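Packaging enzyme P4 (Pseudomonas phage phi13, PDB 4BLP) probably hydrolyses nucleoside triphosphates as a hexameric RecA-like helicase to drive RNA packaging into the viral capsid. Local coordinates at residues D[137-151]-D[243-257]. Residues are numbered along the deposited sequence; the frame is centred on the assembly and turned at random.
Sequences HNWQVRNHLSGLHVV and NNICAELGVLLVAAI
Gly147 N bonds to Val251 O (3.0 Å), and the parallel pairing of strands 147-151 and 252-257 continues to Ile257 N with Val151 O (2.8 Å). From the last turns of helix 233-248, Asn243 OD1 takes Leu148 N at 2.8 Å, the donor lying 45° above the amide carbonyl plane; Ala278 N shares this oxygen. Glycine suits position 147: a CB would strike Asn243 OD1 and the preceding carbonyl O, whereas the bare CA makes a C-H...O contact with Asn243 O (3.4 Å). Gly250, at positive phi, closes the helix in a Schellman motif, and its O accepts a weak bond at the edge of the His137 ring.

Leu252 is the residue most covered across the contact, its branched end suiting three ring-bearing neighbours. The strand backbone sets CB over a face of His137 (CH-pi); with CG anti to the backbone N (chi1 173°), CD2 lies over a His144 face (CH-pi) and meets Trp139 CB at 3.4 Å. Val254 CG2 makes a CH-pi contact with the Trp139 five-membered ring, 3.8 Å from its centroid. His144 NE2 and His149 ND1 share a hydrogen bond (2.8 Å), and Thr281 holds the other His149 nitrogen.

Strand 147-152 lies between strands 252-257 and 279-284, leading into the probable P-loop, as in RecA-like NTPases; Leu163 of helix 159-164 packs on Val151 and Val254, whereas helix 193-205 covers Leu253.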
# COMPACT_ATOMS: atom_id res chain seq x y z
N HIS D 137 40.83 2.83 15.75
CA HIS D 137 40.75 4.29 15.67
C HIS D 137 40.67 4.95 17.01
O HIS D 137 40.05 4.42 17.92
CB HIS D 137 39.48 4.66 14.86
CG HIS D 137 39.52 4.12 13.46
ND1 HIS D 137 39.01 2.86 13.14
CD2 HIS D 137 40.15 4.63 12.38
CE1 HIS D 137 39.27 2.70 11.84
NE2 HIS D 137 39.98 3.71 11.35
N ASN D 138 41.23 6.17 17.10
CA ASN D 138 41.22 6.93 18.34
C ASN D 138 40.00 7.83 18.37
O ASN D 138 40.01 8.93 17.82
CB ASN D 138 42.54 7.75 18.49
CG ASN D 138 42.75 8.33 19.87
OD1 ASN D 138 41.87 8.30 20.73
ND2 ASN D 138 43.93 8.88 20.10
N TRP D 139 38.90 7.29 18.89
CA TRP D 139 37.64 8.02 19.03
C TRP D 139 36.99 7.53 20.29
O TRP D 139 36.53 6.38 20.31
CB TRP D 139 36.70 7.81 17.82
CG TRP D 139 35.31 8.37 18.04
CD1 TRP D 139 34.15 7.67 18.20
CD2 TRP D 139 34.94 9.76 18.10
NE1 TRP D 139 33.10 8.53 18.41
CE2 TRP D 139 33.55 9.82 18.33
CE3 TRP D 139 35.68 10.97 18.01
CZ2 TRP D 139 32.87 11.04 18.47
CZ3 TRP D 139 34.98 12.18 18.07
CH2 TRP D 139 33.59 12.20 18.31
N GLN D 140 37.00 8.40 21.35
CA GLN D 140 36.42 8.11 22.68
C GLN D 140 37.31 7.11 23.43
O GLN D 140 37.56 7.31 24.61
CB GLN D 140 34.95 7.62 22.60
CG GLN D 140 34.03 8.59 21.84
CD GLN D 140 33.99 9.94 22.50
OE1 GLN D 140 33.52 10.09 23.64
NE2 GLN D 140 34.49 10.98 21.82
N VAL D 141 37.77 6.04 22.75
CA VAL D 141 38.75 5.05 23.25
C VAL D 141 39.85 4.99 22.20
O VAL D 141 39.59 5.35 21.05
CB VAL D 141 38.16 3.66 23.57
CG1 VAL D 141 37.13 3.75 24.70
CG2 VAL D 141 37.58 2.98 22.32
N ARG D 142 41.05 4.52 22.57
CA ARG D 142 42.18 4.50 21.64
C ARG D 142 42.06 3.48 20.52
O ARG D 142 42.71 3.64 19.49
CB ARG D 142 43.49 4.22 22.42
CG ARG D 142 43.90 5.40 23.29
CD ARG D 142 45.22 5.16 23.97
NE ARG D 142 45.53 6.27 24.85
CZ ARG D 142 46.48 6.24 25.78
NH1 ARG D 142 47.23 5.16 25.94
NH2 ARG D 142 46.70 7.30 26.54
N ASN D 143 41.23 2.43 20.71
CA ASN D 143 41.16 1.32 19.78
C ASN D 143 39.74 0.98 19.37
O ASN D 143 39.36 -0.19 19.34
CB ASN D 143 41.84 0.10 20.42
CG ASN D 143 41.19 -0.35 21.72
OD1 ASN D 143 40.45 0.40 22.38
ND2 ASN D 143 41.40 -1.61 22.05
N HIS D 144 38.99 2.01 18.94
CA HIS D 144 37.62 1.82 18.43
C HIS D 144 37.70 0.98 17.16
O HIS D 144 38.55 1.27 16.30
CB HIS D 144 37.01 3.21 18.16
CG HIS D 144 35.52 3.26 18.01
ND1 HIS D 144 34.85 2.48 17.07
CD2 HIS D 144 34.61 4.03 18.66
CE1 HIS D 144 33.56 2.80 17.18
NE2 HIS D 144 33.36 3.71 18.14
N LEU D 145 36.85 -0.07 17.00
CA LEU D 145 36.91 -0.80 15.72
C LEU D 145 36.44 0.09 14.57
O LEU D 145 35.68 1.04 14.78
CB LEU D 145 35.99 -2.05 15.76
CG LEU D 145 36.51 -3.22 16.62
CD1 LEU D 145 35.48 -4.36 16.60
CD2 LEU D 145 37.88 -3.73 16.14
N SER D 146 36.87 -0.26 13.35
CA SER D 146 36.35 0.40 12.16
C SER D 146 34.85 0.09 12.08
O SER D 146 34.40 -0.98 12.51
CB SER D 146 37.06 -0.11 10.91
OG SER D 146 38.44 0.21 10.94
N GLY D 147 34.10 1.05 11.56
CA GLY D 147 32.65 0.94 11.47
C GLY D 147 32.03 2.31 11.56
O GLY D 147 32.62 3.31 11.14
N LEU D 148 30.83 2.36 12.14
CA LEU D 148 30.07 3.58 12.33
C LEU D 148 29.84 3.77 13.79
O LEU D 148 29.49 2.81 14.48
CB LEU D 148 28.73 3.39 11.57
CG LEU D 148 27.67 4.49 11.72
CD1 LEU D 148 28.19 5.85 11.13
CD2 LEU D 148 26.36 4.07 11.00
N HIS D 149 30.04 5.01 14.28
CA HIS D 149 29.74 5.39 15.67
C HIS D 149 28.58 6.36 15.60
O HIS D 149 28.71 7.40 14.96
CB HIS D 149 30.95 6.05 16.37
CG HIS D 149 30.70 6.31 17.82
ND1 HIS D 149 31.28 5.52 18.80
CD2 HIS D 149 29.90 7.23 18.42
CE1 HIS D 149 30.85 6.00 19.96
NE2 HIS D 149 30.01 7.02 19.79
N VAL D 150 27.46 6.06 16.22
CA VAL D 150 26.35 7.00 16.13
C VAL D 150 26.18 7.75 17.44
O VAL D 150 26.36 7.18 18.53
CB VAL D 150 25.02 6.34 15.68
CG1 VAL D 150 25.15 5.74 14.28
CG2 VAL D 150 24.58 5.28 16.68
N VAL D 151 25.80 9.02 17.35
CA VAL D 151 25.54 9.89 18.49
C VAL D 151 24.05 10.12 18.47
O VAL D 151 23.55 10.72 17.54
CB VAL D 151 26.37 11.20 18.41
CG1 VAL D 151 26.04 12.15 19.58
CG2 VAL D 151 27.87 10.86 18.37
N ASN D 243 27.67 0.50 8.66
CA ASN D 243 28.74 0.11 9.58
C ASN D 243 29.77 -0.85 8.94
O ASN D 243 30.98 -0.67 9.05
CB ASN D 243 28.12 -0.61 10.80
CG ASN D 243 29.18 -0.92 11.82
OD1 ASN D 243 29.54 -0.05 12.63
ND2 ASN D 243 29.69 -2.17 11.81
N ASN D 244 29.26 -1.89 8.26
CA ASN D 244 30.11 -2.94 7.75
C ASN D 244 30.85 -2.48 6.49
O ASN D 244 31.93 -3.00 6.22
CB ASN D 244 29.31 -4.22 7.54
CG ASN D 244 28.95 -4.89 8.87
OD1 ASN D 244 29.34 -4.41 9.95
ND2 ASN D 244 28.21 -6.00 8.82
N ILE D 245 30.31 -1.54 5.74
CA ILE D 245 31.07 -0.97 4.59
C ILE D 245 32.27 -0.21 5.19
O ILE D 245 33.40 -0.36 4.73
CB ILE D 245 30.18 -0.03 3.72
CG1 ILE D 245 29.20 -0.87 2.88
CG2 ILE D 245 31.03 0.96 2.87
CD1 ILE D 245 29.89 -1.76 1.75
N CYS D 246 32.02 0.59 6.24
CA CYS D 246 33.14 1.31 6.89
C CYS D 246 34.20 0.31 7.44
O CYS D 246 35.41 0.53 7.28
CB CYS D 246 32.63 2.19 8.03
SG CYS D 246 31.62 3.58 7.49
N ALA D 247 33.73 -0.77 8.08
CA ALA D 247 34.64 -1.78 8.64
C ALA D 247 35.47 -2.40 7.51
O ALA D 247 36.68 -2.57 7.67
CB ALA D 247 33.85 -2.86 9.40
N GLU D 248 34.83 -2.76 6.38
CA GLU D 248 35.55 -3.36 5.24
C GLU D 248 36.65 -2.40 4.72
O GLU D 248 37.73 -2.85 4.30
CB GLU D 248 34.53 -3.68 4.12
CG GLU D 248 35.17 -4.17 2.82
CD GLU D 248 35.96 -5.46 2.92
OE1 GLU D 248 35.75 -6.24 3.87
OE2 GLU D 248 36.77 -5.72 2.01
N LEU D 249 36.37 -1.09 4.74
CA LEU D 249 37.29 -0.07 4.22
C LEU D 249 38.29 0.43 5.30
O LEU D 249 39.13 1.28 5.00
CB LEU D 249 36.46 1.10 3.65
CG LEU D 249 35.48 0.69 2.50
CD1 LEU D 249 34.58 1.84 2.12
CD2 LEU D 249 36.27 0.17 1.27
N GLY D 250 38.19 -0.13 6.51
CA GLY D 250 39.08 0.20 7.62
C GLY D 250 38.97 1.64 8.11
O GLY D 250 39.95 2.21 8.59
N VAL D 251 37.78 2.22 8.04
CA VAL D 251 37.57 3.60 8.48
C VAL D 251 36.55 3.66 9.59
O VAL D 251 35.78 2.71 9.79
CB VAL D 251 37.15 4.53 7.30
CG1 VAL D 251 38.24 4.59 6.22
CG2 VAL D 251 35.78 4.13 6.70
N LEU D 252 36.51 4.81 10.27
CA LEU D 252 35.49 5.07 11.28
C LEU D 252 34.75 6.34 10.91
O LEU D 252 35.40 7.38 10.70
CB LEU D 252 36.10 5.19 12.70
CG LEU D 252 35.10 5.62 13.79
CD1 LEU D 252 34.08 4.50 14.06
CD2 LEU D 252 35.85 5.89 15.11
N LEU D 253 33.43 6.27 10.80
CA LEU D 253 32.58 7.43 10.58
C LEU D 253 31.80 7.68 11.85
O LEU D 253 31.43 6.72 12.53
CB LEU D 253 31.58 7.26 9.39
CG LEU D 253 32.21 7.09 8.01
CD1 LEU D 253 31.14 7.04 6.92
CD2 LEU D 253 33.24 8.16 7.74
N VAL D 254 31.54 8.95 12.16
CA VAL D 254 30.76 9.34 13.34
C VAL D 254 29.53 10.06 12.81
O VAL D 254 29.69 10.92 11.93
CB VAL D 254 31.56 10.21 14.33
CG1 VAL D 254 30.67 10.59 15.53
CG2 VAL D 254 32.82 9.46 14.79
N ALA D 255 28.33 9.70 13.25
CA ALA D 255 27.15 10.41 12.73
C ALA D 255 26.14 10.70 13.81
O ALA D 255 25.89 9.82 14.64
CB ALA D 255 26.49 9.56 11.65
N ALA D 256 25.53 11.90 13.78
CA ALA D 256 24.42 12.25 14.69
C ALA D 256 23.13 11.65 14.14
O ALA D 256 22.88 11.70 12.93
CB ALA D 256 24.28 13.77 14.82
N ILE D 257 22.29 11.10 15.02
CA ILE D 257 21.01 10.58 14.57
C ILE D 257 19.95 10.76 15.65
O ILE D 257 20.25 10.62 16.84
CB ILE D 257 21.15 9.09 14.12
CG1 ILE D 257 19.94 8.62 13.31
CG2 ILE D 257 21.46 8.13 15.30
CD1 ILE D 257 20.22 7.27 12.56
O HOH W 1 31.92 -2.84 13.47